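PDB 5AZ1: uncharacterized protein from Bombyx mori, which probably reduces carbonyl compounds with NADPH as the hydride donor, as a member of the aldo/keto reductase family. Local coordinates for residues A[101-106]-A[132-137]. Residues are numbered along the deposited sequence; the frame is centred on the assembly and turned at random.
With NDP (NADPH dihydro-nicotinamide-adenine-dinucleotide phosphate), chain J.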
ATOM      1  N   ILE A 101       6.945   5.141   8.452  1.00 19.22           N
ATOM      2  CA  ILE A 101       7.166   5.507   7.052  1.00 18.74           C
ATOM      3  C   ILE A 101       7.634   4.361   6.232  1.00 16.76           C
ATOM      4  O   ILE A 101       8.629   3.714   6.569  1.00 16.97           O
ATOM      5  CB  ILE A 101       8.218   6.653   6.946  1.00 20.43           C
ATOM      6  CG1 ILE A 101       7.657   7.904   7.644  1.00 20.91           C
ATOM      7  CG2 ILE A 101       8.519   6.968   5.492  1.00 19.35           C
ATOM      8  CD1 ILE A 101       8.737   8.906   7.963  1.00 26.86           C
ATOM      9  N   THR A 102       6.919   4.122   5.139  1.00 16.75           N
ATOM     10  CA  THR A 102       7.227   3.017   4.243  1.00 18.29           C
ATOM     11  C   THR A 102       7.732   3.515   2.902  1.00 17.37           C
ATOM     12  O   THR A 102       7.138   4.427   2.347  1.00 17.84           O
ATOM     13  CB  THR A 102       5.941   2.235   3.948  1.00 18.04           C
ATOM     14  OG1 THR A 102       5.438   1.655   5.147  1.00 15.85           O
ATOM     15  CG2 THR A 102       6.213   1.130   2.918  1.00 17.74           C
ATOM     16  N   THR A 103       8.760   2.882   2.343  1.00 17.34           N
ATOM     17  CA  THR A 103       9.058   3.090   0.949  1.00 16.96           C
ATOM     18  C   THR A 103       9.304   1.714   0.271  1.00 19.28           C
ATOM     19  O   THR A 103       9.085   0.681   0.870  1.00 18.97           O
ATOM     20  CB  THR A 103      10.210   4.084   0.740  1.00 17.21           C
ATOM     21  OG1 THR A 103      10.347   4.380  -0.651  1.00 18.24           O
ATOM     22  CG2 THR A 103      11.505   3.548   1.208  1.00 18.30           C
ATOM     23  N   LYS A 104       9.681   1.726  -0.999  1.00 18.33           N
ATOM     24  CA  LYS A 104       9.637   0.550  -1.819  1.00 20.99           C
ATOM     25  C   LYS A 104      10.664   0.604  -2.927  1.00 20.34           C
ATOM     26  O   LYS A 104      11.002   1.694  -3.411  1.00 21.71           O
ATOM     27  CB  LYS A 104       8.232   0.342  -2.431  1.00 19.81           C
ATOM     28  CG  LYS A 104       7.072   0.485  -1.466  1.00 20.88           C
ATOM     29  CD  LYS A 104       5.784   0.339  -2.280  1.00 21.67           C
ATOM     30  CE  LYS A 104       4.541   0.410  -1.457  1.00 25.05           C
ATOM     31  NZ  LYS A 104       3.703   1.597  -1.564  1.00 27.11           N
ATOM     32  N   VAL A 105      11.176  -0.574  -3.272  1.00 20.11           N
ATOM     33  CA  VAL A 105      12.250  -0.753  -4.229  1.00 20.40           C
ATOM     34  C   VAL A 105      11.585  -1.304  -5.491  1.00 24.97           C
ATOM     35  O   VAL A 105      10.874  -2.346  -5.439  1.00 25.24           O
ATOM     36  CB  VAL A 105      13.229  -1.792  -3.699  1.00 20.89           C
ATOM     37  CG1 VAL A 105      14.302  -2.187  -4.748  1.00 21.40           C
ATOM     38  CG2 VAL A 105      13.865  -1.289  -2.431  1.00 21.62           C
ATOM     39  N   TRP A 106      11.870  -0.680  -6.626  1.00 24.42           N
ATOM     40  CA  TRP A 106      11.268  -1.022  -7.877  1.00 23.91           C
ATOM     41  C   TRP A 106      11.993  -2.144  -8.612  1.00 23.45           C
ATOM     42  O   TRP A 106      13.040  -2.690  -8.156  1.00 21.30           O
ATOM     43  CB  TRP A 106      11.156   0.284  -8.690  1.00 27.69           C
ATOM     44  CG  TRP A 106      10.233   0.321  -9.894  1.00 27.25           C
ATOM     45  CD1 TRP A 106      10.627   0.431 -11.197  1.00 28.77           C
ATOM     46  CD2 TRP A 106       8.814   0.360  -9.911  1.00 26.77           C
ATOM     47  NE1 TRP A 106       9.551   0.509 -12.022  1.00 26.50           N
ATOM     48  CE2 TRP A 106       8.418   0.475 -11.271  1.00 27.64           C
ATOM     49  CE3 TRP A 106       7.838   0.304  -8.930  1.00 24.94           C
ATOM     50  CZ2 TRP A 106       7.085   0.533 -11.660  1.00 28.09           C
ATOM     51  CZ3 TRP A 106       6.516   0.369  -9.291  1.00 26.12           C
ATOM     52  CH2 TRP A 106       6.133   0.469 -10.650  1.00 29.28           C
ATOM     53  N   ASN A 132      10.620   2.783   8.529  1.00 18.04           N
ATOM     54  CA  ASN A 132      10.003   1.780   9.396  1.00 19.96           C
ATOM     55  C   ASN A 132       9.781   0.478   8.628  1.00 19.31           C
ATOM     56  O   ASN A 132       9.771  -0.588   9.218  1.00 19.60           O
ATOM     57  CB  ASN A 132       8.678   2.311   9.905  1.00 19.71           C
ATOM     58  CG  ASN A 132       8.903   3.558  10.740  1.00 21.79           C
ATOM     59  OD1 ASN A 132       9.017   4.683  10.214  1.00 18.72           O
ATOM     60  ND2 ASN A 132       9.108   3.332  12.042  1.00 20.26           N
ATOM     61  N   LEU A 133       9.594   0.597   7.335  1.00 17.28           N
ATOM     62  CA  LEU A 133       9.269  -0.548   6.495  1.00 17.88           C
ATOM     63  C   LEU A 133       9.757  -0.280   5.075  1.00 16.82           C
ATOM     64  O   LEU A 133       9.547   0.803   4.541  1.00 17.19           O
ATOM     65  CB  LEU A 133       7.750  -0.743   6.509  1.00 17.21           C
ATOM     66  CG  LEU A 133       7.208  -1.833   5.594  1.00 17.84           C
ATOM     67  CD1 LEU A 133       7.786  -3.203   5.945  1.00 16.94           C
ATOM     68  CD2 LEU A 133       5.687  -1.905   5.726  1.00 18.38           C
ATOM     69  N   VAL A 134      10.402  -1.256   4.452  1.00 18.68           N
ATOM     70  CA  VAL A 134      10.700  -1.180   3.025  1.00 17.18           C
ATOM     71  C   VAL A 134      10.196  -2.471   2.339  1.00 18.22           C
ATOM     72  O   VAL A 134      10.402  -3.555   2.840  1.00 17.83           O
ATOM     73  CB  VAL A 134      12.182  -0.956   2.767  1.00 17.70           C
ATOM     74  CG1 VAL A 134      13.027  -2.116   3.253  1.00 16.76           C
ATOM     75  CG2 VAL A 134      12.463  -0.703   1.283  1.00 18.55           C
ATOM     76  N   LEU A 135       9.519  -2.295   1.216  1.00 17.48           N
ATOM     77  CA  LEU A 135       8.909  -3.374   0.442  1.00 20.56           C
ATOM     78  C   LEU A 135       9.570  -3.631  -0.926  1.00 20.57           C
ATOM     79  O   LEU A 135      10.019  -2.701  -1.620  1.00 22.11           O
ATOM     80  CB  LEU A 135       7.460  -3.014   0.167  1.00 18.96           C
ATOM     81  CG  LEU A 135       6.578  -2.685   1.372  1.00 18.84           C
ATOM     82  CD1 LEU A 135       5.146  -2.404   0.955  1.00 19.59           C
ATOM     83  CD2 LEU A 135       6.579  -3.791   2.404  1.00 18.60           C
ATOM     84  N   MET A 136       9.573  -4.893  -1.294  1.00 19.81           N
ATOM     85  CA  MET A 136       9.750  -5.306  -2.663  1.00 19.39           C
ATOM     86  C   MET A 136       8.479  -4.996  -3.423  1.00 20.77           C
ATOM     87  O   MET A 136       7.439  -5.650  -3.244  1.00 23.04           O
ATOM     88  CB  MET A 136      10.111  -6.764  -2.742  1.00 20.79           C
ATOM     89  CG  MET A 136      10.639  -7.132  -4.146  1.00 20.70           C
ATOM     90  SD  MET A 136      10.933  -8.907  -4.396  1.00 21.29           S
ATOM     91  CE  MET A 136      11.731  -9.549  -2.931  1.00 19.85           C
ATOM     92  N   HIS A 137       8.543  -3.941  -4.238  1.00 21.41           N
ATOM     93  CA  HIS A 137       7.351  -3.336  -4.844  1.00 21.59           C
ATOM     94  C   HIS A 137       6.577  -4.343  -5.694  1.00 23.76           C
ATOM     95  O   HIS A 137       5.355  -4.418  -5.597  1.00 23.80           O
ATOM     96  CB  HIS A 137       7.719  -2.089  -5.660  1.00 21.20           C
ATOM     97  CG  HIS A 137       6.622  -1.081  -5.758  1.00 22.29           C
ATOM     98  ND1 HIS A 137       6.858   0.278  -5.714  1.00 25.09           N
ATOM     99  CD2 HIS A 137       5.277  -1.225  -5.862  1.00 24.27           C
ATOM    100  CE1 HIS A 137       5.700   0.927  -5.748  1.00 27.15           C
ATOM    101  NE2 HIS A 137       4.728   0.040  -5.863  1.00 26.22           N
TER
HETATM  102  PA  NDP J 409      -7.688   4.543  -3.453  1.00 44.98           P
HETATM  103  O1A NDP J 409      -8.596   3.311  -3.417  1.00 40.22           O
HETATM  104  O2A NDP J 409      -7.052   5.087  -2.220  1.00 36.53           O
HETATM  105  O5B NDP J 409      -8.671   5.736  -3.999  1.00 51.85           O
HETATM  106  C5B NDP J 409      -8.171   6.982  -4.458  1.00 46.79           C
HETATM  107  C4B NDP J 409      -9.333   7.881  -4.867  1.00 48.03           C
HETATM  108  O4B NDP J 409     -10.358   7.914  -3.859  1.00 43.40           O
HETATM  109  C3B NDP J 409      -8.876   9.335  -5.109  1.00 47.73           C
HETATM  110  O3B NDP J 409      -9.194   9.709  -6.442  1.00 46.37           O
HETATM  111  C2B NDP J 409      -9.593  10.154  -4.031  1.00 47.73           C
HETATM  112  O2B NDP J 409      -9.967  11.481  -4.415  1.00 50.17           O
HETATM  113  C1B NDP J 409     -10.775   9.276  -3.660  1.00 43.98           C
HETATM  114  N9A NDP J 409     -11.159   9.324  -2.254  1.00 42.87           N
HETATM  115  C8A NDP J 409     -10.354   9.114  -1.187  1.00 38.46           C
HETATM  116  N7A NDP J 409     -11.049   9.184  -0.038  1.00 41.14           N
HETATM  117  C5A NDP J 409     -12.332   9.400  -0.385  1.00 38.63           C
HETATM  118  C6A NDP J 409     -13.576   9.574   0.362  1.00 41.12           C
HETATM  119  N6A NDP J 409     -13.509   9.494   1.725  1.00 39.91           N
HETATM  120  N1A NDP J 409     -14.716   9.812  -0.375  1.00 41.15           N
HETATM  121  C2A NDP J 409     -14.723   9.885  -1.733  1.00 38.42           C
HETATM  122  N3A NDP J 409     -13.614   9.722  -2.481  1.00 38.92           N
HETATM  123  C4A NDP J 409     -12.417   9.485  -1.854  1.00 40.61           C
HETATM  124  O3  NDP J 409      -6.685   4.366  -4.689  1.00 49.84           O
HETATM  125  PN  NDP J 409      -5.090   4.274  -4.642  1.00 57.17           P
HETATM  126  O1N NDP J 409      -4.747   3.097  -5.503  1.00 58.78           O
HETATM  127  O2N NDP J 409      -4.477   5.637  -4.936  1.00 60.90           O
HETATM  128  O5D NDP J 409      -4.828   4.033  -3.046  1.00 53.25           O
HETATM  129  C5D NDP J 409      -3.735   3.335  -2.607  1.00 43.74           C
HETATM  130  C4D NDP J 409      -2.423   3.985  -2.214  1.00 44.34           C
HETATM  131  O4D NDP J 409      -1.707   2.743  -1.991  1.00 41.57           O
HETATM  132  C3D NDP J 409      -1.484   4.751  -3.148  1.00 39.48           C
HETATM  133  O3D NDP J 409      -1.473   6.127  -2.850  1.00 40.95           O
HETATM  134  C2D NDP J 409      -0.128   4.143  -2.801  1.00 35.86           C
HETATM  135  O2D NDP J 409       0.335   4.706  -1.551  1.00 24.91           O
HETATM  136  C1D NDP J 409      -0.472   2.650  -2.682  1.00 40.00           C
HETATM  137  N1N NDP J 409      -0.513   1.768  -3.942  1.00 45.10           N
HETATM  138  C2N NDP J 409       0.371   0.727  -3.983  1.00 42.08           C
HETATM  139  C3N NDP J 409       0.502  -0.162  -5.065  1.00 43.71           C
HETATM  140  C7N NDP J 409       1.509  -1.296  -5.006  1.00 36.50           C
HETATM  141  O7N NDP J 409       1.765  -1.849  -6.082  1.00 30.47           O
HETATM  142  N7N NDP J 409       2.115  -1.672  -3.829  1.00 31.53           N
HETATM  143  C4N NDP J 409      -0.344   0.038  -6.321  1.00 45.84           C
HETATM  144  C5N NDP J 409      -1.290   1.162  -6.179  1.00 47.77           C
HETATM  145  C6N NDP J 409      -1.335   1.947  -5.029  1.00 45.48           C
HETATM  146  P2B NDP J 409      -9.071  12.801  -4.096  1.00 44.80           P
HETATM  147  O1X NDP J 409      -7.576  12.423  -4.115  1.00 42.75           O
HETATM  148  O2X NDP J 409      -9.343  13.615  -5.334  1.00 54.09           O
HETATM  149  O3X NDP J 409      -9.609  13.173  -2.741  1.00 36.99           O
HETATM  150  O   HOH W   1       9.192   1.906  -6.064  1.00 19.52           O
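The imidazole of His137 is sandwiched between two side chains of 101-106. Over the centre of one face lies Lys104 CD, a CH-pi contact 3.5 Å from the ring centroid; on the opposite face Trp106 brings its six-membered ring edge-on, T-shaped with planes at 88°, and CE3 is 3.4 Å from His137 ND1. At the imidazole edge, ND1 meets a water at 2.9 Å, and NE2 lies 3.5 Å from carboxamide O7N of NADPH. With CG anti to the backbone N (chi1 -152°), the ring reaches into this slot. Were it replaced by an alanine here, the space between Lys104 CD and the Trp106 edge would probably be left unfilled.

Behind the rings run parallel strands of a beta-alpha-beta unit in the TIM barrel. Val105 N donates to Leu135 O, while His137 N bonds Val105 O. Branched Val105 and Val134 meet CG2 to CG2 (4.0 Å) against helices 112-126 and 153-165. Just before strand 133-136, Asn132 OD1 takes Ile101 N from above its carbonyl plane (2.8 Å), and also Arg96.

Lysine suits its place: its aliphatic stem packs on imidazole while NZ salt-bridges Asp70 and bonds Tyr75, a grouping with His137 consistent with the Asp-Tyr-Lys-His tetrad of aldo/keto reductases.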